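PDB 4S3J: cortical-lytic enzyme, which hydrolyses partially degraded spore-cortex peptidoglycan during germination, acting as an N-acetylglucosaminidase that recognises muramic acid delta-lactam residues. Local coordinates for residues A[130-136]-A[167-171]; A[249-254]-A[267-272]; A[324-328]-A[340-344]. All blocks are in the same frame, centred on the assembly; numbering follows the deposited sequence.

Contact 1: A[130-136]-A[167-171]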
loop_
_atom_site.group_PDB
_atom_site.type_symbol
_atom_site.label_atom_id
_atom_site.label_comp_id
_atom_site.label_asym_id
_atom_site.label_seq_id
_atom_site.Cartn_x
_atom_site.Cartn_y
_atom_site.Cartn_z
ATOM N N ASN A 130 7.949 8.085 7.799
ATOM C CA ASN A 130 7.778 9.434 7.239
ATOM C C ASN A 130 8.788 9.857 6.150
ATOM O O ASN A 130 8.409 10.528 5.180
ATOM C CB ASN A 130 7.816 10.474 8.368
ATOM C CG ASN A 130 7.292 11.825 7.926
ATOM O OD1 ASN A 130 6.232 11.918 7.305
ATOM N ND2 ASN A 130 8.058 12.873 8.200
ATOM N N PRO A 131 10.075 9.508 6.305
ATOM C CA PRO A 131 11.030 9.907 5.262
ATOM C C PRO A 131 10.699 9.337 3.880
ATOM O O PRO A 131 11.074 9.933 2.873
ATOM C CB PRO A 131 12.356 9.336 5.771
ATOM C CG PRO A 131 12.190 9.168 7.206
ATOM C CD PRO A 131 10.746 8.855 7.440
ATOM N N PHE A 132 9.971 8.221 3.849
ATOM C CA PHE A 132 9.611 7.541 2.610
ATOM C C PHE A 132 8.297 8.043 1.993
ATOM O O PHE A 132 7.842 7.475 0.990
ATOM C CB PHE A 132 9.468 6.019 2.844
ATOM C CG PHE A 132 10.688 5.342 3.395
ATOM C CD1 PHE A 132 10.887 5.227 4.763
ATOM C CD2 PHE A 132 11.606 4.770 2.533
ATOM C CE1 PHE A 132 12.000 4.580 5.259
ATOM C CE2 PHE A 132 12.722 4.123 3.026
ATOM C CZ PHE A 132 12.918 4.032 4.392
ATOM N N LEU A 133 7.700 9.095 2.568
ATOM C CA LEU A 133 6.350 9.527 2.197
ATOM C C LEU A 133 6.252 10.872 1.486
ATOM O O LEU A 133 6.891 11.858 1.878
ATOM C CB LEU A 133 5.475 9.627 3.438
ATOM C CG LEU A 133 5.296 8.358 4.253
ATOM C CD1 LEU A 133 4.321 8.689 5.390
ATOM C CD2 LEU A 133 4.786 7.218 3.406
ATOM N N THR A 134 5.403 10.931 0.468
ATOM C CA THR A 134 5.000 12.219 -0.081
ATOM C C THR A 134 3.917 12.825 0.814
ATOM O O THR A 134 3.909 14.043 1.091
ATOM C CB THR A 134 4.463 12.096 -1.527
ATOM O OG1 THR A 134 5.375 11.331 -2.331
ATOM C CG2 THR A 134 4.265 13.484 -2.135
ATOM N N TYR A 135 3.007 11.951 1.256
ATOM C CA TYR A 135 1.865 12.329 2.079
ATOM C C TYR A 135 1.700 11.404 3.280
ATOM O O TYR A 135 1.913 10.208 3.152
ATOM C CB TYR A 135 0.576 12.270 1.262
ATOM C CG TYR A 135 0.501 13.182 0.071
ATOM C CD1 TYR A 135 0.066 14.476 0.218
ATOM C CD2 TYR A 135 0.843 12.732 -1.197
ATOM C CE1 TYR A 135 -0.016 15.315 -0.854
ATOM C CE2 TYR A 135 0.759 13.566 -2.290
ATOM C CZ TYR A 135 0.328 14.859 -2.105
ATOM O OH TYR A 135 0.229 15.738 -3.169
ATOM N N LEU A 136 1.292 11.973 4.420
ATOM C CA LEU A 136 0.904 11.230 5.622
ATOM C C LEU A 136 -0.568 11.503 5.896
ATOM O O LEU A 136 -0.977 12.669 6.001
ATOM C CB LEU A 136 1.758 11.633 6.817
ATOM C CG LEU A 136 1.411 10.974 8.155
ATOM C CD1 LEU A 136 1.616 9.437 8.105
ATOM C CD2 LEU A 136 2.227 11.588 9.275
ATOM N N THR A 167 7.061 15.939 4.361
ATOM C CA THR A 167 5.863 15.197 4.002
ATOM C C THR A 167 4.661 16.118 4.156
ATOM O O THR A 167 4.599 16.894 5.101
ATOM C CB THR A 167 5.706 13.940 4.892
ATOM O OG1 THR A 167 6.887 13.146 4.788
ATOM C CG2 THR A 167 4.495 13.106 4.499
ATOM N N ILE A 168 3.726 16.036 3.216
ATOM C CA ILE A 168 2.467 16.790 3.298
ATOM C C ILE A 168 1.480 16.036 4.165
ATOM O O ILE A 168 1.086 14.943 3.792
ATOM C CB ILE A 168 1.790 16.980 1.922
ATOM C CG1 ILE A 168 2.734 17.606 0.896
ATOM C CG2 ILE A 168 0.457 17.738 2.080
ATOM C CD1 ILE A 168 3.175 18.960 1.219
ATOM N N PRO A 169 1.040 16.615 5.307
ATOM C CA PRO A 169 -0.043 15.909 6.007
ATOM C C PRO A 169 -1.382 16.138 5.314
ATOM O O PRO A 169 -1.671 17.263 4.936
ATOM C CB PRO A 169 -0.005 16.509 7.413
ATOM C CG PRO A 169 0.553 17.873 7.225
ATOM C CD PRO A 169 1.502 17.800 6.053
ATOM N N MET A 170 -2.145 15.074 5.088
ATOM C CA MET A 170 -3.494 15.188 4.508
ATOM C C MET A 170 -4.534 15.445 5.582
ATOM O O MET A 170 -4.427 14.943 6.712
ATOM C CB MET A 170 -3.836 13.913 3.731
ATOM C CG MET A 170 -3.000 13.700 2.471
ATOM S SD MET A 170 -2.911 11.978 1.897
ATOM C CE MET A 170 -4.626 11.582 1.633
ATOM N N LEU A 171 -5.518 16.268 5.243
ATOM C CA LEU A 171 -6.706 16.436 6.067
ATOM C C LEU A 171 -7.701 15.387 5.609
ATOM O O LEU A 171 -8.384 15.563 4.592
ATOM C CB LEU A 171 -7.265 17.858 5.928
ATOM C CG LEU A 171 -8.616 18.138 6.599
ATOM C CD1 LEU A 171 -8.662 17.667 8.032
ATOM C CD2 LEU A 171 -8.943 19.619 6.559
HETATM O O HOH W 1 -2.511 13.647 8.147
#
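Two neighbouring parallel strands of the TIM barrel, 135-143 and 168-177, begin side by side here, with Tyr-135 paired to Ile-168 and Leu-136 to Pro-169. Three backbone bonds join them: Ile-168 N gives to Thr-134 O (2.9 Å), Leu-136 N to Ile-168 O (3.0 Å) and Met-170 N to Leu-136 O (2.8 Å). Pro-169 has no N-H to offer, but its CA-H faces Leu-136 O, which also accepts from a water that bridges to Met-170 O. On the face carrying Tyr-135, the ring lies alongside Ile-168 and points the same way, its CD1 3.5 Å from Ile-168 CB. Met-170 crosses the tyrosine side chain at about a right angle, with SD 4.9 Å from the ring centroid and oblique to it, a Met-aromatic contact. Just ahead of the strand, Thr-167 OG1 lies beside the backbone N (chi1 -56°), which leaves CG2 anti to it and 3.4 Å from Leu-136 N. OG1 turns toward the 3-10 turn at 130-132 and the residue after it, sitting among Asn-130 OD1 (2.9 Å), Asn-130 O and Leu-133 O (3.2 Å), with Lys-429 NZ close by. Helix 155-164 covers Leu-136, Thr-167 and Pro-169 through Ala-162, whereas Tyr-135 and Met-170 face the barrel interior, touching Asp-214. This is the parallel strand pairing, helices outside, of the glycosyl hydrolase family 18 TIM barrel.

Contact 2: A[249-254]-A[267-272]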
loop_
_atom_site.group_PDB
_atom_site.type_symbol
_atom_site.label_atom_id
_atom_site.label_comp_id
_atom_site.label_asym_id
_atom_site.label_seq_id
_atom_site.Cartn_x
_atom_site.Cartn_y
_atom_site.Cartn_z
ATOM N N THR A 249 -9.610 12.204 -3.215
ATOM C CA THR A 249 -10.706 11.357 -2.750
ATOM C C THR A 249 -10.347 9.878 -2.732
ATOM O O THR A 249 -9.443 9.427 -3.470
ATOM C CB THR A 249 -11.936 11.490 -3.643
ATOM O OG1 THR A 249 -11.554 11.180 -4.984
ATOM C CG2 THR A 249 -12.544 12.907 -3.553
ATOM N N THR A 250 -11.089 9.130 -1.917
ATOM C CA THR A 250 -11.055 7.678 -1.918
ATOM C C THR A 250 -12.114 7.105 -2.857
ATOM O O THR A 250 -13.271 7.527 -2.842
ATOM C CB THR A 250 -11.284 7.118 -0.488
ATOM O OG1 THR A 250 -10.173 7.474 0.343
ATOM C CG2 THR A 250 -11.446 5.598 -0.507
ATOM N N LEU A 251 -11.714 6.132 -3.657
ATOM C CA LEU A 251 -12.619 5.418 -4.559
ATOM C C LEU A 251 -12.619 3.915 -4.275
ATOM O O LEU A 251 -11.561 3.289 -4.124
ATOM C CB LEU A 251 -12.224 5.649 -6.023
ATOM C CG LEU A 251 -12.408 7.043 -6.625
ATOM C CD1 LEU A 251 -11.777 7.068 -8.032
ATOM C CD2 LEU A 251 -13.868 7.450 -6.660
ATOM N N VAL A 252 -13.801 3.317 -4.260
ATOM C CA VAL A 252 -13.902 1.865 -4.258
ATOM C C VAL A 252 -13.376 1.351 -5.603
ATOM O O VAL A 252 -13.462 2.051 -6.626
ATOM C CB VAL A 252 -15.346 1.363 -4.026
ATOM C CG1 VAL A 252 -15.816 1.691 -2.611
ATOM C CG2 VAL A 252 -16.293 1.938 -5.079
ATOM N N PRO A 253 -12.815 0.130 -5.608
ATOM C CA PRO A 253 -12.303 -0.478 -6.838
ATOM C C PRO A 253 -13.440 -0.909 -7.761
ATOM O O PRO A 253 -14.414 -1.511 -7.299
ATOM C CB PRO A 253 -11.518 -1.686 -6.327
ATOM C CG PRO A 253 -12.184 -2.047 -5.060
ATOM C CD PRO A 253 -12.598 -0.739 -4.436
ATOM N N LYS A 254 -13.309 -0.570 -9.036
ATOM C CA LYS A 254 -14.261 -0.945 -10.085
ATOM C C LYS A 254 -13.531 -1.472 -11.312
ATOM O O LYS A 254 -12.425 -1.044 -11.584
ATOM C CB LYS A 254 -15.109 0.257 -10.513
ATOM C CG LYS A 254 -16.132 0.690 -9.490
ATOM C CD LYS A 254 -17.161 1.655 -10.105
ATOM C CE LYS A 254 -17.642 2.695 -9.089
ATOM N NZ LYS A 254 -18.685 3.634 -9.663
ATOM N N HIS A 267 -19.584 6.697 -6.346
ATOM C CA HIS A 267 -18.170 6.929 -6.658
ATOM C C HIS A 267 -17.995 7.013 -8.175
ATOM O O HIS A 267 -17.743 6.018 -8.859
ATOM C CB HIS A 267 -17.277 5.844 -6.054
ATOM C CG HIS A 267 -17.009 6.041 -4.602
ATOM N ND1 HIS A 267 -16.029 5.333 -3.911
ATOM C CD2 HIS A 267 -17.568 6.860 -3.683
ATOM C CE1 HIS A 267 -16.014 5.712 -2.664
ATOM N NE2 HIS A 267 -16.945 6.640 -2.481
ATOM N N ASP A 268 -18.131 8.232 -8.676
ATOM C CA ASP A 268 -18.154 8.515 -10.102
ATOM C C ASP A 268 -16.731 8.748 -10.592
ATOM O O ASP A 268 -16.187 9.848 -10.467
ATOM C CB ASP A 268 -19.049 9.736 -10.344
ATOM C CG ASP A 268 -19.367 9.992 -11.818
ATOM O OD1 ASP A 268 -18.565 9.627 -12.708
ATOM O OD2 ASP A 268 -20.461 10.574 -12.072
ATOM N N TYR A 269 -16.116 7.696 -11.135
ATOM C CA TYR A 269 -14.721 7.752 -11.542
ATOM C C TYR A 269 -14.455 8.909 -12.514
ATOM O O TYR A 269 -13.553 9.718 -12.293
ATOM C CB TYR A 269 -14.303 6.428 -12.201
ATOM C CG TYR A 269 -13.741 5.340 -11.278
ATOM C CD1 TYR A 269 -14.393 4.961 -10.109
ATOM C CD2 TYR A 269 -12.580 4.660 -11.623
ATOM C CE1 TYR A 269 -13.881 3.959 -9.291
ATOM C CE2 TYR A 269 -12.066 3.670 -10.821
ATOM C CZ TYR A 269 -12.711 3.310 -9.666
ATOM O OH TYR A 269 -12.184 2.304 -8.882
ATOM N N LYS A 270 -15.283 9.017 -13.557
ATOM C CA LYS A 270 -15.071 10.010 -14.604
ATOM C C LYS A 270 -15.212 11.424 -14.053
ATOM O O LYS A 270 -14.373 12.282 -14.296
ATOM C CB LYS A 270 -16.085 9.812 -15.730
ATOM C CG LYS A 270 -15.820 10.624 -16.995
ATOM C CD LYS A 270 -16.906 10.349 -18.029
ATOM C CE LYS A 270 -16.794 8.974 -18.654
ATOM N NZ LYS A 270 -17.919 8.721 -19.596
ATOM N N ALA A 271 -16.283 11.669 -13.304
ATOM C CA ALA A 271 -16.513 12.998 -12.759
ATOM C C ALA A 271 -15.446 13.410 -11.754
ATOM O O ALA A 271 -14.950 14.530 -11.800
ATOM C CB ALA A 271 -17.901 13.075 -12.116
ATOM N N GLN A 272 -15.111 12.519 -10.823
ATOM C CA GLN A 272 -14.121 12.876 -9.816
ATOM C C GLN A 272 -12.762 13.105 -10.467
ATOM O O GLN A 272 -12.052 14.043 -10.113
ATOM C CB GLN A 272 -14.036 11.794 -8.723
ATOM C CG GLN A 272 -15.305 11.699 -7.862
ATOM C CD GLN A 272 -15.093 10.995 -6.525
ATOM O OE1 GLN A 272 -13.968 10.879 -6.046
ATOM N NE2 GLN A 272 -16.179 10.495 -5.941
HETATM O O HOH W 2 -17.361 4.939 -12.285
#
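Over one face of the Tyr-269 ring sits Leu-251 CD1, 4.0 Å from the centroid and almost on the ring normal, a CH-pi contact; at the ring's edge, near its plane, lie Val-252 O and His-267 O. The His-267 ring is met at its edge by Val-252 N, which gives ND1 a 3.0 Å bond only 3° out of the ring plane. ND1 is thus the acceptor, and NE2, the other ring nitrogen, bonds to Phe-219 O, consistent with a neutral ring protonated at NE2. These groups join the C-terminal end of TIM-barrel strand 246-251 to the start of helix 269-275, whose N-cap is Asp-268. Tyr-269 OH gives its proton to Val-252 O at 2.6 Å and receives a weak bond from Lys-254 N, so the hydroxyl touches two successive peptides, firmly only at Val-252 O. Lower on the strand, Thr-249 OG1, lying between the backbone N and the carbonyl carbon (chi1 56°), points at Gln-272 OE1 nearly along the C=O axis, 2.7 Å away. Leu-251 CD2 packs against that same amide. Neighbouring Thr-250 turns elsewhere: it bonds to His-216, and its side chain lies about 4 Å from that of Glu-220, the probable proton donor. Lys-254 runs past Tyr-269 in the opposite direction, and its NZ bonds to His-267 O at 2.7 Å and to Phe-264 O, while a water accepts from both NZ and Tyr-269 N.

Contact 3: A[324-328]-A[340-344]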
loop_
_atom_site.group_PDB
_atom_site.type_symbol
_atom_site.label_atom_id
_atom_site.label_comp_id
_atom_site.label_asym_id
_atom_site.label_seq_id
_atom_site.Cartn_x
_atom_site.Cartn_y
_atom_site.Cartn_z
ATOM N N LEU A 324 -0.662 -3.470 3.694
ATOM C CA LEU A 324 0.564 -3.993 4.299
ATOM C C LEU A 324 0.259 -5.228 5.163
ATOM O O LEU A 324 1.180 -5.975 5.542
ATOM C CB LEU A 324 1.254 -2.898 5.122
ATOM C CG LEU A 324 1.872 -1.757 4.294
ATOM C CD1 LEU A 324 2.368 -0.653 5.232
ATOM C CD2 LEU A 324 2.996 -2.284 3.455
ATOM N N TYR A 325 -1.023 -5.456 5.439
ATOM C CA TYR A 325 -1.457 -6.571 6.274
ATOM C C TYR A 325 -1.759 -7.827 5.466
ATOM O O TYR A 325 -2.085 -7.758 4.277
ATOM C CB TYR A 325 -2.718 -6.178 7.068
ATOM C CG TYR A 325 -3.833 -5.692 6.158
ATOM C CD1 TYR A 325 -3.921 -4.349 5.777
ATOM C CD2 TYR A 325 -4.794 -6.573 5.653
ATOM C CE1 TYR A 325 -4.914 -3.911 4.922
ATOM C CE2 TYR A 325 -5.805 -6.126 4.798
ATOM C CZ TYR A 325 -5.852 -4.800 4.443
ATOM O OH TYR A 325 -6.821 -4.370 3.589
ATOM N N GLY A 326 -1.653 -8.977 6.138
ATOM C CA GLY A 326 -2.230 -10.216 5.665
ATOM C C GLY A 326 -3.276 -10.653 6.683
ATOM O O GLY A 326 -3.561 -9.913 7.640
ATOM N N PHE A 327 -3.835 -11.853 6.496
ATOM C CA PHE A 327 -4.776 -12.427 7.465
ATOM C C PHE A 327 -4.424 -13.876 7.766
ATOM O O PHE A 327 -3.895 -14.591 6.909
ATOM C CB PHE A 327 -6.216 -12.375 6.959
ATOM C CG PHE A 327 -6.804 -10.984 6.917
ATOM C CD1 PHE A 327 -7.068 -10.291 8.083
ATOM C CD2 PHE A 327 -7.076 -10.397 5.711
ATOM C CE1 PHE A 327 -7.616 -9.000 8.040
ATOM C CE2 PHE A 327 -7.618 -9.118 5.646
ATOM C CZ PHE A 327 -7.883 -8.422 6.823
ATOM N N ASP A 328 -4.737 -14.270 8.993
ATOM C CA ASP A 328 -4.630 -15.638 9.473
ATOM C C ASP A 328 -6.065 -16.112 9.700
ATOM O O ASP A 328 -6.759 -15.578 10.569
ATOM C CB ASP A 328 -3.789 -15.675 10.756
ATOM C CG ASP A 328 -3.660 -17.069 11.353
ATOM O OD1 ASP A 328 -4.554 -17.919 11.141
ATOM O OD2 ASP A 328 -2.669 -17.295 12.072
ATOM N N ALA A 340 -10.910 -13.168 10.664
ATOM C CA ALA A 340 -9.507 -13.507 10.499
ATOM C C ALA A 340 -8.676 -12.503 11.278
ATOM O O ALA A 340 -9.094 -11.366 11.459
ATOM C CB ALA A 340 -9.138 -13.498 9.023
ATOM N N LYS A 341 -7.494 -12.923 11.712
ATOM C CA LYS A 341 -6.586 -12.050 12.471
ATOM C C LYS A 341 -5.642 -11.354 11.514
ATOM O O LYS A 341 -4.992 -12.008 10.692
ATOM C CB LYS A 341 -5.798 -12.874 13.481
ATOM C CG LYS A 341 -4.866 -12.090 14.382
ATOM C CD LYS A 341 -4.274 -13.000 15.453
ATOM C CE LYS A 341 -2.965 -12.451 16.017
ATOM N NZ LYS A 341 -2.572 -13.123 17.295
ATOM N N ALA A 342 -5.562 -10.025 11.589
ATOM C CA ALA A 342 -4.641 -9.293 10.724
ATOM C C ALA A 342 -3.240 -9.490 11.218
ATOM O O ALA A 342 -2.988 -9.455 12.430
ATOM C CB ALA A 342 -4.987 -7.804 10.704
ATOM N N VAL A 343 -2.324 -9.683 10.274
ATOM C CA VAL A 343 -0.917 -9.846 10.594
ATOM C C VAL A 343 -0.031 -8.959 9.731
ATOM O O VAL A 343 -0.254 -8.780 8.527
ATOM C CB VAL A 343 -0.468 -11.325 10.411
ATOM C CG1 VAL A 343 -1.103 -12.212 11.472
ATOM C CG2 VAL A 343 -0.804 -11.831 9.018
ATOM N N SER A 344 1.032 -8.455 10.347
ATOM C CA SER A 344 2.104 -7.809 9.605
ATOM C C SER A 344 2.921 -8.855 8.828
ATOM O O SER A 344 2.806 -10.048 9.087
ATOM C CB SER A 344 3.005 -7.046 10.556
ATOM O OG SER A 344 3.764 -7.957 11.328
#
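Phe-327 lies along the backbone of the opposing strand, its CD1 3.7 Å from Ala-342 CA and its CE1 3.9 Å from Ala-342 CB. A chi1 of -71° sets CG beside the backbone N and anti to the carbonyl carbon; from there the ring meets Ala-342 obliquely, with Lys-341 O near its plane at the edge. At the base of the same side chain, Phe-327 CB touches Ala-340 CB at 3.7 Å, so two small methyl groups flank one aromatic residue, and Ile-296 of a loop packs against it too. Val-343 serves the other face. Its CG1 is anti to the carbonyl carbon (chi1 -69°), leaving CG2 between the backbone N and the carbonyl carbon; CG2 rests 3.6 Å from Gly-326 C, over a residue that has no side chain of its own, and helix 345-354 covers the valine through Ala-348. The motif is an antiparallel beta hairpin, strand 318-330 turning back as strand 341-343 within the family 18 domain, the short strand segments meeting at 137°. Gly-326 and Val-343 form a hydrogen-bonded pair, with N to O distances of 2.8 Å from Gly-326 N to Val-343 O and 2.9 Å from Val-343 N to Gly-326 O. Phe-327 and Ala-342 are the non-hydrogen-bonded pair, and Asp-328 and Lys-341 form a second hydrogen-bonded pair. The carboxylate of Asp-328 is buried and gripped by Tyr-372 OH at OD2 and His-380 ND1 at OD1. Lys-341, extended, leads its amine away from the partner strand, NZ remaining 6.7 Å from Asp-328 OD2. Tyr-325 sends its hydroxyl to Asp-285.

How the contacts relate
All three contacts belong to the glycosyl hydrolase family 18 domain and follow one another along the chain, each closing before the next opens. Their centres lie about 22 Å (contacts 1 and 2), 24 Å (1 and 3) and 26 Å (2 and 3) apart; none touches another, the nearest atoms being about 7 to 10 Å apart. Barrel strands connect them: 168-177 of contact 1 pairs with 214-218, that with 246-251 of contact 2, then 278-281, then 318-330 of contact 3. They thus sit at separate places round one barrel, and only contact 2 adjoins the probable proton donor Glu-220, whose side chain is about 12 Å from Met-170's and 11 Å from Tyr-325's.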